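Local coordinates for Xaa-Pro dipeptidase (Pyrococcus horikoshii, PDB 1WY2), which probably splits dipeptides that carry proline at the C-terminal position and a nonpolar residue before it, using two metal ions in each subunit, at residues 3-8 and 68-73; 91-96 and 100-105; 148-153 and 209-214; 238-243 and 317-322; 331-336 and 340-345. One frame throughout, in Å; residues are numbered along the deposited sequence. Where two conformers were deposited one is given.

Interaction 1 (3-8 and 68-73); sequences IMNEKV and SNIPVE
The carboxamides of Asn5 and Asn69 meet almost square to each other, their planes 85° apart and the two side chains crossing at about a right angle. Asn5 ND2 lies 3.1 Å from Asn69 OD1, but the N-H points well to one side of the oxygen, with only 128° at the hydrogen, and the bond is weak. The same nitrogen gives another weak bond, of 3.3 Å, to a water that in turn donates to the backbone, 2.8 Å from water to Asn69 O. The amide and the water thus link the two asparagines by parallel routes. Beside them the CG2 methyl of Ile70 packs against Asn5 ND2 at 4.1 Å. Asn5 is the N-cap of helix 6-17, the first helix of the creatinase-like N-terminal domain. Its CG sits between the backbone N and carbonyl carbon (chi1 65°), which lets OD1 fold back over the helix start and take a capping bond of 2.9 Å from Val8 N, while ND2 faces the opposite segment. An alanine here would remove both ends of the amide, and is likely to leave Val8 N without its cap and Asn69 OD1 without this donor. Segment 68-73 leads from helix 58-67 into strand 72-75, an outer strand of the domain's six-stranded mixed sheet. Its turn is braced from within by Ser68 OG, which donates to Ile70 O at 2.8 Å. A backbone bond between Asn69 and Ser35, and a weak bond from Asn5 ND2 to Ile34 O, tie both segments to the end of helix 28-35.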
# COMPACT_ATOMS: atom_id res chain seq x y z
N ILE A 3 24.18 -22.64 -7.06
CA ILE A 3 25.07 -21.52 -7.36
C ILE A 3 24.14 -20.37 -7.00
O ILE A 3 23.11 -20.16 -7.66
CB ILE A 3 25.42 -21.47 -8.86
CG1 ILE A 3 26.38 -22.61 -9.21
CG2 ILE A 3 26.05 -20.12 -9.20
CD1 ILE A 3 27.67 -22.62 -8.38
N MET A 4 24.48 -19.64 -5.95
CA MET A 4 23.63 -18.55 -5.46
C MET A 4 24.26 -17.17 -5.65
O MET A 4 25.48 -17.02 -5.63
CB MET A 4 23.31 -18.81 -3.99
CG MET A 4 22.66 -20.18 -3.78
SD MET A 4 22.52 -20.69 -2.05
CE MET A 4 24.20 -21.26 -1.74
N ASN A 5 23.41 -16.15 -5.82
CA ASN A 5 23.92 -14.80 -6.04
C ASN A 5 24.55 -14.21 -4.78
O ASN A 5 24.43 -14.77 -3.68
CB ASN A 5 22.81 -13.88 -6.59
CG ASN A 5 21.66 -13.67 -5.62
OD1 ASN A 5 21.86 -13.23 -4.50
ND2 ASN A 5 20.44 -13.97 -6.07
N GLU A 6 25.24 -13.08 -4.93
CA GLU A 6 25.93 -12.49 -3.78
C GLU A 6 25.04 -12.00 -2.65
O GLU A 6 25.47 -11.95 -1.51
CB GLU A 6 26.88 -11.38 -4.24
CG GLU A 6 26.24 -10.21 -4.95
CD GLU A 6 27.27 -9.16 -5.30
OE1 GLU A 6 28.27 -9.50 -5.98
OE2 GLU A 6 27.10 -7.99 -4.89
N LYS A 7 23.79 -11.63 -2.96
CA LYS A 7 22.89 -11.16 -1.92
C LYS A 7 22.51 -12.34 -1.03
O LYS A 7 22.46 -12.23 0.19
CB LYS A 7 21.64 -10.53 -2.54
CG LYS A 7 21.96 -9.25 -3.30
CD LYS A 7 20.78 -8.77 -4.12
CE LYS A 7 21.13 -7.48 -4.85
NZ LYS A 7 20.00 -7.01 -5.70
N VAL A 8 22.24 -13.48 -1.66
CA VAL A 8 21.90 -14.70 -0.93
C VAL A 8 23.10 -15.11 -0.07
O VAL A 8 22.95 -15.50 1.09
CB VAL A 8 21.55 -15.86 -1.91
CG1 VAL A 8 21.44 -17.17 -1.15
CG2 VAL A 8 20.24 -15.55 -2.62
N SER A 68 12.59 -14.83 -11.85
CA SER A 68 13.47 -15.19 -10.74
C SER A 68 14.84 -15.71 -11.14
O SER A 68 14.96 -16.50 -12.08
CB SER A 68 12.78 -16.22 -9.85
OG SER A 68 13.62 -16.60 -8.77
N ASN A 69 15.88 -15.27 -10.43
CA ASN A 69 17.23 -15.73 -10.70
C ASN A 69 17.58 -16.91 -9.79
O ASN A 69 18.71 -17.38 -9.77
CB ASN A 69 18.25 -14.60 -10.53
CG ASN A 69 18.28 -14.02 -9.13
OD1 ASN A 69 18.32 -14.75 -8.14
ND2 ASN A 69 18.26 -12.69 -9.04
N ILE A 70 16.59 -17.37 -9.02
CA ILE A 70 16.79 -18.52 -8.14
C ILE A 70 15.68 -19.53 -8.42
O ILE A 70 14.60 -19.17 -8.88
CB ILE A 70 16.75 -18.11 -6.64
CG1 ILE A 70 15.37 -17.56 -6.27
CG2 ILE A 70 17.83 -17.08 -6.35
CD1 ILE A 70 15.21 -17.33 -4.77
N PRO A 71 15.94 -20.82 -8.16
CA PRO A 71 14.96 -21.89 -8.39
C PRO A 71 13.58 -21.59 -7.82
O PRO A 71 13.46 -21.17 -6.66
CB PRO A 71 15.61 -23.09 -7.71
CG PRO A 71 17.06 -22.84 -7.93
CD PRO A 71 17.19 -21.37 -7.62
N VAL A 72 12.55 -21.80 -8.63
CA VAL A 72 11.18 -21.54 -8.21
C VAL A 72 10.39 -22.82 -8.00
O VAL A 72 10.41 -23.72 -8.85
CB VAL A 72 10.43 -20.67 -9.24
CG1 VAL A 72 9.03 -20.34 -8.74
CG2 VAL A 72 11.21 -19.40 -9.52
N GLU A 73 9.70 -22.91 -6.87
CA GLU A 73 8.87 -24.06 -6.53
C GLU A 73 7.45 -23.55 -6.26
O GLU A 73 7.27 -22.56 -5.56
CB GLU A 73 9.39 -24.75 -5.27
CG GLU A 73 10.65 -25.58 -5.47
CD GLU A 73 10.40 -26.82 -6.29
OE1 GLU A 73 9.52 -27.62 -5.91
OE2 GLU A 73 11.09 -27.01 -7.32
O HOH W 1 20.78 -16.59 -8.04

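Interaction 2 (91-96 and 100-105); sequences LGIESS and GFIEEL
Ile93 and Ile102 touch by their terminal methyls, CD1 of Ile93 lying 3.7 Å from CD1 of Ile102. The strand isoleucine sends CG1 between its backbone N and carbonyl carbon (chi1 60°) and then runs on extended, so that its last carbon projects straight at the helix. The CB of Ile102 is set at the flank of its helix instead, and it is the outstretched CG1-CD1 arm that closes the distance; the two chains cross at about a right angle. One step along, Leu91 and Leu105 repeat the crossing with single branches, Leu91 CD2 resting 4.0 Å from Leu105 CD1. Both contacts are end to end, and the backbones stay far apart: the CA atoms of Ile93 and Ile102 are 9.3 Å apart. Gly92 separates the two strand residues, leaving Leu91 and Ile93 on one face, while Ile102 and Leu105 stand three residues apart on one side of the helix, which is kept regular by bonds such as Leu105 N to Phe101 O at 3.1 Å. In the next shell Phe114 packs against all four side chains, and Tyr82 and Leu24 lie against Leu105. Tyr99 of the second subunit packs on Ile93 and Ile102, so this end of the apolar layer lies at the dimer interface. Backbone bonds hold the strand between its neighbours, Gly92 pairing with Ala22 and Leu24, and Leu91 with Glu113 and Lys115. With Leu91 opposite Leu105 and Ile93 opposite Ile102, the helix runs back along the strand, as in a beta-alpha-beta crossover, here strand 90-93, helix 99-108 and strand 113-116.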
# COMPACT_ATOMS: atom_id res chain seq x y z
N LEU A 91 15.00 -19.92 12.80
CA LEU A 91 14.65 -19.28 11.54
C LEU A 91 14.85 -17.77 11.56
O LEU A 91 14.35 -17.09 12.46
CB LEU A 91 13.18 -19.58 11.19
CG LEU A 91 12.64 -19.01 9.87
CD1 LEU A 91 13.25 -19.78 8.69
CD2 LEU A 91 11.12 -19.12 9.84
N GLY A 92 15.57 -17.25 10.58
CA GLY A 92 15.79 -15.81 10.51
C GLY A 92 14.63 -15.19 9.75
O GLY A 92 14.25 -15.68 8.69
N ILE A 93 14.07 -14.11 10.29
CA ILE A 93 12.92 -13.46 9.65
C ILE A 93 13.01 -11.94 9.62
O ILE A 93 13.79 -11.33 10.36
CB ILE A 93 11.59 -13.84 10.35
CG1 ILE A 93 11.62 -13.41 11.81
CG2 ILE A 93 11.35 -15.34 10.24
CD1 ILE A 93 10.26 -13.49 12.50
N GLU A 94 12.21 -11.33 8.75
CA GLU A 94 12.17 -9.87 8.61
C GLU A 94 11.35 -9.27 9.75
O GLU A 94 10.43 -9.91 10.26
CB GLU A 94 11.50 -9.49 7.29
CG GLU A 94 12.18 -10.03 6.05
CD GLU A 94 11.19 -10.25 4.92
OE1 GLU A 94 10.24 -11.04 5.11
OE2 GLU A 94 11.36 -9.62 3.85
N SER A 95 11.67 -8.04 10.13
CA SER A 95 10.95 -7.38 11.20
C SER A 95 9.51 -7.07 10.80
O SER A 95 8.69 -6.70 11.64
CB SER A 95 11.66 -6.08 11.58
OG SER A 95 12.94 -6.35 12.13
N SER A 96 9.21 -7.25 9.52
CA SER A 96 7.87 -6.99 8.99
C SER A 96 6.95 -8.21 8.99
O SER A 96 5.76 -8.09 8.73
CB SER A 96 7.98 -6.44 7.57
OG SER A 96 8.73 -7.32 6.75
N GLY A 100 0.35 -13.39 12.94
CA GLY A 100 -0.41 -14.55 12.52
C GLY A 100 0.40 -15.57 11.75
O GLY A 100 0.27 -16.78 11.97
N PHE A 101 1.25 -15.09 10.86
CA PHE A 101 2.09 -15.97 10.05
C PHE A 101 3.13 -16.68 10.92
O PHE A 101 3.39 -17.87 10.74
CB PHE A 101 2.79 -15.17 8.96
CG PHE A 101 3.49 -16.02 7.94
CD1 PHE A 101 2.76 -16.80 7.05
CD2 PHE A 101 4.88 -16.06 7.88
CE1 PHE A 101 3.40 -17.61 6.11
CE2 PHE A 101 5.53 -16.86 6.94
CZ PHE A 101 4.79 -17.64 6.06
N ILE A 102 3.71 -15.94 11.87
CA ILE A 102 4.71 -16.51 12.76
C ILE A 102 4.11 -17.61 13.63
O ILE A 102 4.77 -18.61 13.91
CB ILE A 102 5.32 -15.42 13.67
CG1 ILE A 102 6.13 -14.44 12.82
CG2 ILE A 102 6.19 -16.07 14.74
CD1 ILE A 102 6.70 -13.28 13.59
N GLU A 103 2.87 -17.42 14.06
CA GLU A 103 2.21 -18.43 14.88
C GLU A 103 2.02 -19.71 14.07
O GLU A 103 2.13 -20.81 14.61
CB GLU A 103 0.86 -17.91 15.39
CG GLU A 103 0.99 -16.83 16.45
CD GLU A 103 1.83 -17.27 17.64
OE1 GLU A 103 1.48 -18.30 18.27
OE2 GLU A 103 2.83 -16.60 17.94
N GLU A 104 1.75 -19.55 12.78
CA GLU A 104 1.58 -20.69 11.89
C GLU A 104 2.89 -21.47 11.81
O GLU A 104 2.92 -22.69 11.94
CB GLU A 104 1.18 -20.23 10.49
CG GLU A 104 -0.27 -19.82 10.34
CD GLU A 104 -1.21 -21.01 10.37
OE1 GLU A 104 -1.27 -21.71 11.40
OE2 GLU A 104 -1.89 -21.26 9.35
N LEU A 105 3.98 -20.74 11.59
CA LEU A 105 5.31 -21.35 11.49
C LEU A 105 5.65 -22.13 12.76
O LEU A 105 6.26 -23.20 12.69
CB LEU A 105 6.36 -20.27 11.25
CG LEU A 105 6.26 -19.50 9.92
CD1 LEU A 105 7.21 -18.31 9.94
CD2 LEU A 105 6.58 -20.42 8.76

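Interaction 3 (148-153 and 209-214); sequences MAAIEE and VVIDLG. With ZN (zinc ion), chain D.
Ile211 reaches from its strand to Ala150 and Ile151 on helix 130-153. From CB its two branches part: CG2 stands anti to the backbone N and meets Ala150 CB at 4.0 Å, whereas CG1 lies opposite the carbonyl carbon (chi1 -54°) and carries the chain onward. Beyond CG1 the extended arm ends in CD1, which settles 4.1 Å from Ile151 CG1 and at 4.2 Å also brushes Ala150 CB. The alanine methyl therefore touches both branches of the isoleucine, while the arms of Ile151 and Ile211 cross at about a right angle. Such a small residue lets the helix come close, with the CA atoms of Ala150 and Ile211 only 7.7 Å apart. The strand belongs to the catalytic domain of the M24 peptidases, the pita-bread fold, in which helices cover the outside of a curved sheet and the metals lie on its inner side. The next residue is on that inner side: Asp212 points away from the helix, and its OD1 binds a zinc ion at 2.0 Å, with OD2 farther off at 2.7 Å. Asp223 and Glu330 complete the protein ligands of this metal, and Asp212 OD2 also makes a salt bridge to Arg328. On the outer side Val167 of helix 160-173 touches Ala150, and Ile185 of the neighbouring strand packs beside Ile211.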
# COMPACT_ATOMS: atom_id res chain seq x y z
N MET A 148 6.99 20.45 -11.95
CA MET A 148 6.91 21.58 -12.87
C MET A 148 5.52 21.67 -13.47
O MET A 148 4.98 22.76 -13.66
CB MET A 148 7.95 21.46 -13.98
CG MET A 148 9.39 21.63 -13.51
SD MET A 148 9.72 23.20 -12.66
CE MET A 148 9.78 24.36 -14.06
N ALA A 149 4.92 20.52 -13.76
CA ALA A 149 3.58 20.49 -14.32
C ALA A 149 2.58 20.97 -13.28
O ALA A 149 1.62 21.67 -13.60
CB ALA A 149 3.22 19.08 -14.78
N ALA A 150 2.81 20.61 -12.02
CA ALA A 150 1.92 21.02 -10.94
C ALA A 150 1.93 22.53 -10.79
O ALA A 150 0.88 23.16 -10.64
CB ALA A 150 2.35 20.37 -9.62
N ILE A 151 3.12 23.11 -10.82
CA ILE A 151 3.27 24.56 -10.68
C ILE A 151 2.51 25.29 -11.78
O ILE A 151 1.85 26.30 -11.53
CB ILE A 151 4.77 24.94 -10.73
CG1 ILE A 151 5.47 24.39 -9.48
CG2 ILE A 151 4.93 26.46 -10.80
CD1 ILE A 151 6.98 24.61 -9.47
N GLU A 152 2.58 24.76 -13.00
CA GLU A 152 1.90 25.37 -14.14
C GLU A 152 0.38 25.21 -14.05
O GLU A 152 -0.37 26.07 -14.51
CB GLU A 152 2.41 24.73 -15.44
CG GLU A 152 2.07 25.50 -16.70
CD GLU A 152 2.71 26.88 -16.73
OE1 GLU A 152 3.91 26.99 -16.38
OE2 GLU A 152 2.02 27.85 -17.11
N GLU A 153 -0.06 24.11 -13.45
CA GLU A 153 -1.48 23.81 -13.31
C GLU A 153 -2.14 24.52 -12.14
O GLU A 153 -3.35 24.75 -12.14
CB GLU A 153 -1.68 22.31 -13.17
CG GLU A 153 -3.14 21.88 -13.06
CD GLU A 153 -3.94 22.24 -14.30
OE1 GLU A 153 -3.50 21.87 -15.41
OE2 GLU A 153 -5.00 22.88 -14.16
N VAL A 209 1.30 26.79 -1.22
CA VAL A 209 0.91 25.47 -1.70
C VAL A 209 2.11 24.54 -1.64
O VAL A 209 3.14 24.78 -2.29
CB VAL A 209 0.40 25.51 -3.16
CG1 VAL A 209 -0.17 24.13 -3.55
CG2 VAL A 209 -0.67 26.59 -3.32
N VAL A 210 1.99 23.49 -0.84
CA VAL A 210 3.06 22.50 -0.70
C VAL A 210 2.75 21.38 -1.68
O VAL A 210 1.64 20.85 -1.70
CB VAL A 210 3.11 21.94 0.75
CG1 VAL A 210 4.19 20.86 0.85
CG2 VAL A 210 3.40 23.06 1.73
N ILE A 211 3.75 21.04 -2.49
CA ILE A 211 3.63 19.98 -3.50
C ILE A 211 4.65 18.90 -3.18
O ILE A 211 5.85 19.09 -3.38
CB ILE A 211 3.92 20.55 -4.91
CG1 ILE A 211 3.02 21.76 -5.18
CG2 ILE A 211 3.69 19.47 -5.97
CD1 ILE A 211 3.50 22.64 -6.33
N ASP A 212 4.17 17.76 -2.68
CA ASP A 212 5.04 16.64 -2.31
C ASP A 212 4.57 15.44 -3.11
O ASP A 212 3.44 14.97 -2.95
CB ASP A 212 4.92 16.37 -0.80
CG ASP A 212 6.02 15.45 -0.27
OD1 ASP A 212 6.63 14.70 -1.05
OD2 ASP A 212 6.24 15.48 0.96
N LEU A 213 5.43 14.93 -3.99
CA LEU A 213 5.06 13.80 -4.83
C LEU A 213 6.28 12.96 -5.17
O LEU A 213 7.41 13.32 -4.85
CB LEU A 213 4.38 14.32 -6.11
CG LEU A 213 5.18 15.29 -7.00
CD1 LEU A 213 6.14 14.51 -7.88
CD2 LEU A 213 4.22 16.10 -7.87
N GLY A 214 6.04 11.83 -5.82
CA GLY A 214 7.14 10.97 -6.20
C GLY A 214 6.68 9.94 -7.20
O GLY A 214 5.49 9.67 -7.31
ZN ZN D . 8.14 13.88 -0.01

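Interaction 4 (238-243 and 317-322); sequences KEIYEI and PGIYIP
In the pita-bread catalytic domain, helix 235-254 lies against strand 312-321, and here the join is made by Ile240 and Ile243 meeting Ile319. The strand residue offers its two branches separately. CD1, at the end of an extended arm, is 3.8 Å from Ile243 CG2 and 4.2 Å from Ile243 CB, so it nestles on the branch point of that isoleucine, the two chains crossing at about a right angle. The same methyl lies 4.2 Å from the helix carbonyl at Ile240 O. The other branch, Ile319 CG2, stands anti to the backbone N (CG1 being turned opposite the carbonyl carbon, chi1 -68°) and comes to 4.2 Å from Ile240 CG2. Ile319 thus fits beside one helix turn, with residues three apart touching its separate methyls, and the backbones are close, the CA atoms of Ile240 and Ile319 being 6.9 Å apart. Val244 and Ile272 pack against Ile319 as well, the latter from helix 261-274. On the other face of the strand Tyr320 points away from the helix, and its OH bonds to His283 and Arg328. Everything that meets between the two segments is aliphatic apart from one carbonyl oxygen, so the fit rests on the shape of branched side chains rather than on directed bonds, while the hydroxyl of Tyr320, on the other face, takes the polar partners.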
# COMPACT_ATOMS: atom_id res chain seq x y z
N LYS A 238 6.91 34.79 3.44
CA LYS A 238 8.27 34.90 2.94
C LYS A 238 9.27 34.55 4.03
O LYS A 238 10.29 33.91 3.77
CB LYS A 238 8.54 36.32 2.43
CG LYS A 238 9.97 36.57 2.00
CD LYS A 238 10.12 37.88 1.25
CE LYS A 238 9.42 37.82 -0.11
NZ LYS A 238 9.96 36.71 -0.95
N GLU A 239 8.98 34.96 5.26
CA GLU A 239 9.86 34.68 6.39
C GLU A 239 10.09 33.19 6.62
O GLU A 239 11.23 32.73 6.61
CB GLU A 239 9.30 35.30 7.67
CG GLU A 239 10.17 35.07 8.89
CD GLU A 239 9.64 35.77 10.13
OE1 GLU A 239 9.45 37.00 10.06
OE2 GLU A 239 9.43 35.09 11.15
N ILE A 240 9.01 32.44 6.83
CA ILE A 240 9.17 31.01 7.06
C ILE A 240 9.78 30.31 5.86
O ILE A 240 10.57 29.39 6.00
CB ILE A 240 7.82 30.35 7.45
CG1 ILE A 240 6.77 30.60 6.37
CG2 ILE A 240 7.35 30.90 8.79
CD1 ILE A 240 5.46 29.87 6.62
N TYR A 241 9.42 30.76 4.66
CA TYR A 241 9.97 30.17 3.44
C TYR A 241 11.49 30.33 3.39
O TYR A 241 12.22 29.37 3.12
CB TYR A 241 9.34 30.84 2.21
CG TYR A 241 10.19 30.77 0.96
CD1 TYR A 241 10.36 29.57 0.27
CD2 TYR A 241 10.85 31.90 0.48
CE1 TYR A 241 11.16 29.50 -0.87
CE2 TYR A 241 11.65 31.85 -0.66
CZ TYR A 241 11.80 30.65 -1.33
OH TYR A 241 12.59 30.60 -2.45
N GLU A 242 11.98 31.54 3.66
CA GLU A 242 13.41 31.80 3.63
C GLU A 242 14.16 30.95 4.65
O GLU A 242 15.29 30.52 4.41
CB GLU A 242 13.69 33.29 3.87
CG GLU A 242 13.04 34.21 2.84
CD GLU A 242 13.34 35.68 3.08
OE1 GLU A 242 13.29 36.13 4.25
OE2 GLU A 242 13.62 36.39 2.09
N ILE A 243 13.53 30.72 5.80
CA ILE A 243 14.13 29.92 6.86
C ILE A 243 14.24 28.45 6.44
O ILE A 243 15.28 27.82 6.63
CB ILE A 243 13.31 30.03 8.16
CG1 ILE A 243 13.37 31.47 8.67
CG2 ILE A 243 13.85 29.06 9.21
CD1 ILE A 243 12.48 31.74 9.87
N PRO A 317 13.39 19.68 5.43
CA PRO A 317 12.94 20.41 6.61
C PRO A 317 11.64 21.15 6.28
O PRO A 317 11.33 21.38 5.11
CB PRO A 317 14.10 21.37 6.88
CG PRO A 317 14.57 21.69 5.49
CD PRO A 317 14.57 20.32 4.82
N GLY A 318 10.88 21.50 7.31
CA GLY A 318 9.64 22.22 7.08
C GLY A 318 9.20 22.94 8.34
O GLY A 318 9.67 22.63 9.43
N ILE A 319 8.32 23.92 8.17
CA ILE A 319 7.76 24.68 9.28
C ILE A 319 6.26 24.73 9.03
O ILE A 319 5.81 25.16 7.96
CB ILE A 319 8.32 26.12 9.33
CG1 ILE A 319 9.80 26.08 9.70
CG2 ILE A 319 7.52 26.95 10.32
CD1 ILE A 319 10.45 27.45 9.71
N TYR A 320 5.49 24.29 10.02
CA TYR A 320 4.04 24.26 9.88
C TYR A 320 3.36 25.02 11.01
O TYR A 320 3.51 24.67 12.18
CB TYR A 320 3.57 22.80 9.86
CG TYR A 320 4.45 21.95 8.98
CD1 TYR A 320 5.59 21.32 9.50
CD2 TYR A 320 4.20 21.84 7.62
CE1 TYR A 320 6.45 20.61 8.68
CE2 TYR A 320 5.06 21.13 6.78
CZ TYR A 320 6.18 20.52 7.32
OH TYR A 320 7.04 19.82 6.51
N ILE A 321 2.63 26.07 10.64
CA ILE A 321 1.92 26.92 11.60
C ILE A 321 0.44 26.54 11.56
O ILE A 321 -0.25 26.82 10.58
CB ILE A 321 2.07 28.41 11.22
CG1 ILE A 321 3.54 28.74 10.95
CG2 ILE A 321 1.52 29.29 12.34
CD1 ILE A 321 4.47 28.45 12.12
N PRO A 322 -0.06 25.90 12.62
CA PRO A 322 -1.40 25.35 12.71
C PRO A 322 -2.47 26.33 12.20
O PRO A 322 -2.56 27.47 12.64
CB PRO A 322 -1.67 25.00 14.17
CG PRO A 322 -0.32 24.83 14.86
CD PRO A 322 0.68 25.54 13.82

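Interaction 5 (331-336 and 340-345); sequences DTILIT and SKRLTK
Asp331 OD1 is gripped by Thr344 OG1 and Arg342 NH2, which approach from the same face of the carboxylate. The hydroxyl donates at 2.7 Å from OG1 to OD1 on the anti side, while NH2 comes in on the syn side, 3.3 Å from OD1. Bent at chi3 (60°), the arginine chain turns its guanidinium side-on: NE bonds to Asp331 OD2 at 2.9 Å, from above the carboxylate, and the two planes are 59° apart. Arg226 and Gln248 add a salt bridge to OD1 and a hydrogen bond to OD2. Thr344 OG1 also accepts from Thr332 N at 3.0 Å, so one hydroxyl joins carboxylate and backbone. Farther along, the beta hairpin of strands 325-336 and 339-342 is paired normally, with Leu334 N to Lys341 O at 2.8 Å and Lys341 N to Leu334 O at 2.9 Å. On the face that carries Leu334 and Lys341, Leu334 CB packs on Leu343 CD2, just past the strand, at 4.1 Å. With an alanine at Asp331 the carboxylate is gone, and Arg342 and Arg226 would probably be left as close positive charges without their shared counterion. The buried negative charge is thus probably balanced by the arginines around it, with the threonine hydroxyl and the two arginine nitrogens together limiting how the carboxylate can turn.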
# COMPACT_ATOMS: atom_id res chain seq x y z
N ASP A 331 14.45 17.36 -1.28
CA ASP A 331 15.23 16.82 -2.40
C ASP A 331 15.61 15.39 -2.05
O ASP A 331 15.71 15.04 -0.87
CB ASP A 331 16.56 17.57 -2.60
CG ASP A 331 16.42 18.83 -3.42
OD1 ASP A 331 15.71 18.80 -4.45
OD2 ASP A 331 17.04 19.84 -3.04
N THR A 332 15.80 14.56 -3.07
CA THR A 332 16.28 13.20 -2.86
C THR A 332 17.74 13.40 -3.25
O THR A 332 18.02 13.99 -4.30
CB THR A 332 15.64 12.19 -3.81
OG1 THR A 332 14.27 11.98 -3.44
CG2 THR A 332 16.38 10.85 -3.75
N ILE A 333 18.67 12.96 -2.41
CA ILE A 333 20.08 13.15 -2.72
C ILE A 333 20.88 11.87 -2.58
O ILE A 333 20.47 10.92 -1.91
CB ILE A 333 20.73 14.23 -1.82
CG1 ILE A 333 20.80 13.74 -0.37
CG2 ILE A 333 19.94 15.53 -1.91
CD1 ILE A 333 21.65 14.62 0.54
N LEU A 334 22.04 11.86 -3.24
CA LEU A 334 22.95 10.73 -3.21
C LEU A 334 24.20 11.16 -2.47
O LEU A 334 24.73 12.25 -2.71
CB LEU A 334 23.32 10.31 -4.63
CG LEU A 334 24.51 9.36 -4.77
CD1 LEU A 334 24.16 7.99 -4.21
CD2 LEU A 334 24.90 9.26 -6.23
N ILE A 335 24.67 10.33 -1.54
CA ILE A 335 25.89 10.64 -0.81
C ILE A 335 27.06 10.19 -1.68
O ILE A 335 27.11 9.04 -2.13
CB ILE A 335 25.94 9.92 0.55
CG1 ILE A 335 24.73 10.32 1.40
CG2 ILE A 335 27.24 10.26 1.29
CD1 ILE A 335 24.59 11.82 1.64
N THR A 336 27.98 11.11 -1.95
CA THR A 336 29.14 10.81 -2.78
C THR A 336 30.40 10.67 -1.93
O THR A 336 30.34 10.78 -0.71
CB THR A 336 29.35 11.90 -3.84
OG1 THR A 336 29.62 13.14 -3.19
CG2 THR A 336 28.09 12.05 -4.69
N SER A 340 27.66 15.42 -1.73
CA SER A 340 26.38 14.89 -2.16
C SER A 340 26.01 15.36 -3.56
O SER A 340 26.62 16.28 -4.11
CB SER A 340 25.28 15.33 -1.18
OG SER A 340 25.07 16.73 -1.25
N LYS A 341 25.00 14.71 -4.13
CA LYS A 341 24.50 15.04 -5.45
C LYS A 341 22.98 15.11 -5.35
O LYS A 341 22.35 14.20 -4.80
CB LYS A 341 24.88 13.95 -6.46
CG LYS A 341 24.24 14.16 -7.83
CD LYS A 341 24.52 13.01 -8.78
CE LYS A 341 23.93 13.32 -10.15
NZ LYS A 341 24.20 12.24 -11.14
N ARG A 342 22.39 16.19 -5.85
CA ARG A 342 20.94 16.33 -5.81
C ARG A 342 20.36 15.55 -6.99
O ARG A 342 20.61 15.88 -8.15
CB ARG A 342 20.55 17.81 -5.91
CG ARG A 342 20.93 18.64 -4.68
CD ARG A 342 20.55 20.11 -4.85
NE ARG A 342 19.12 20.29 -5.07
CZ ARG A 342 18.60 20.99 -6.08
NH1 ARG A 342 19.41 21.56 -6.96
NH2 ARG A 342 17.29 21.10 -6.21
N LEU A 343 19.58 14.50 -6.70
CA LEU A 343 18.99 13.69 -7.77
C LEU A 343 17.76 14.41 -8.31
O LEU A 343 17.44 14.30 -9.50
CB LEU A 343 18.65 12.29 -7.25
CG LEU A 343 19.85 11.52 -6.69
CD1 LEU A 343 19.42 10.12 -6.30
CD2 LEU A 343 20.97 11.46 -7.73
N THR A 344 17.05 15.12 -7.44
CA THR A 344 15.91 15.92 -7.85
C THR A 344 16.57 17.27 -8.13
O THR A 344 17.32 17.77 -7.30
CB THR A 344 14.84 16.04 -6.74
OG1 THR A 344 15.48 16.30 -5.48
CG2 THR A 344 14.04 14.75 -6.65
N LYS A 345 16.29 17.85 -9.29
CA LYS A 345 16.96 19.09 -9.68
C LYS A 345 16.11 20.35 -9.85
O LYS A 345 16.63 21.40 -10.21
CB LYS A 345 17.74 18.83 -10.97
CG LYS A 345 18.63 17.60 -10.88
CD LYS A 345 19.18 17.17 -12.24
CE LYS A 345 19.95 15.86 -12.13
NZ LYS A 345 20.46 15.40 -13.46

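In the fold
Interactions 1 and 2 belong to the N-terminal domain and reach the same six-stranded sheet, with their centres 21 Å apart; the other three lie in the catalytic domain, interaction 3 being 41 Å from each of them between centres. Interactions 4 and 5 share a sheet through the neighbouring strands 312-321 and 325-336, and their nearest atoms are about 7 Å apart. Interactions 3 and 5 flank the two-metal site: Asp212 of segment 209-214 binds one zinc ion directly, and segment 331-336 follows the metal ligand Glu330, its Thr332 side chain lying about 7 Å from a zinc ion. In interaction 4 segment 317-322 directly follows the metal ligand Glu316, although the side chain of Ile319 is about 11 Å from that of Glu316.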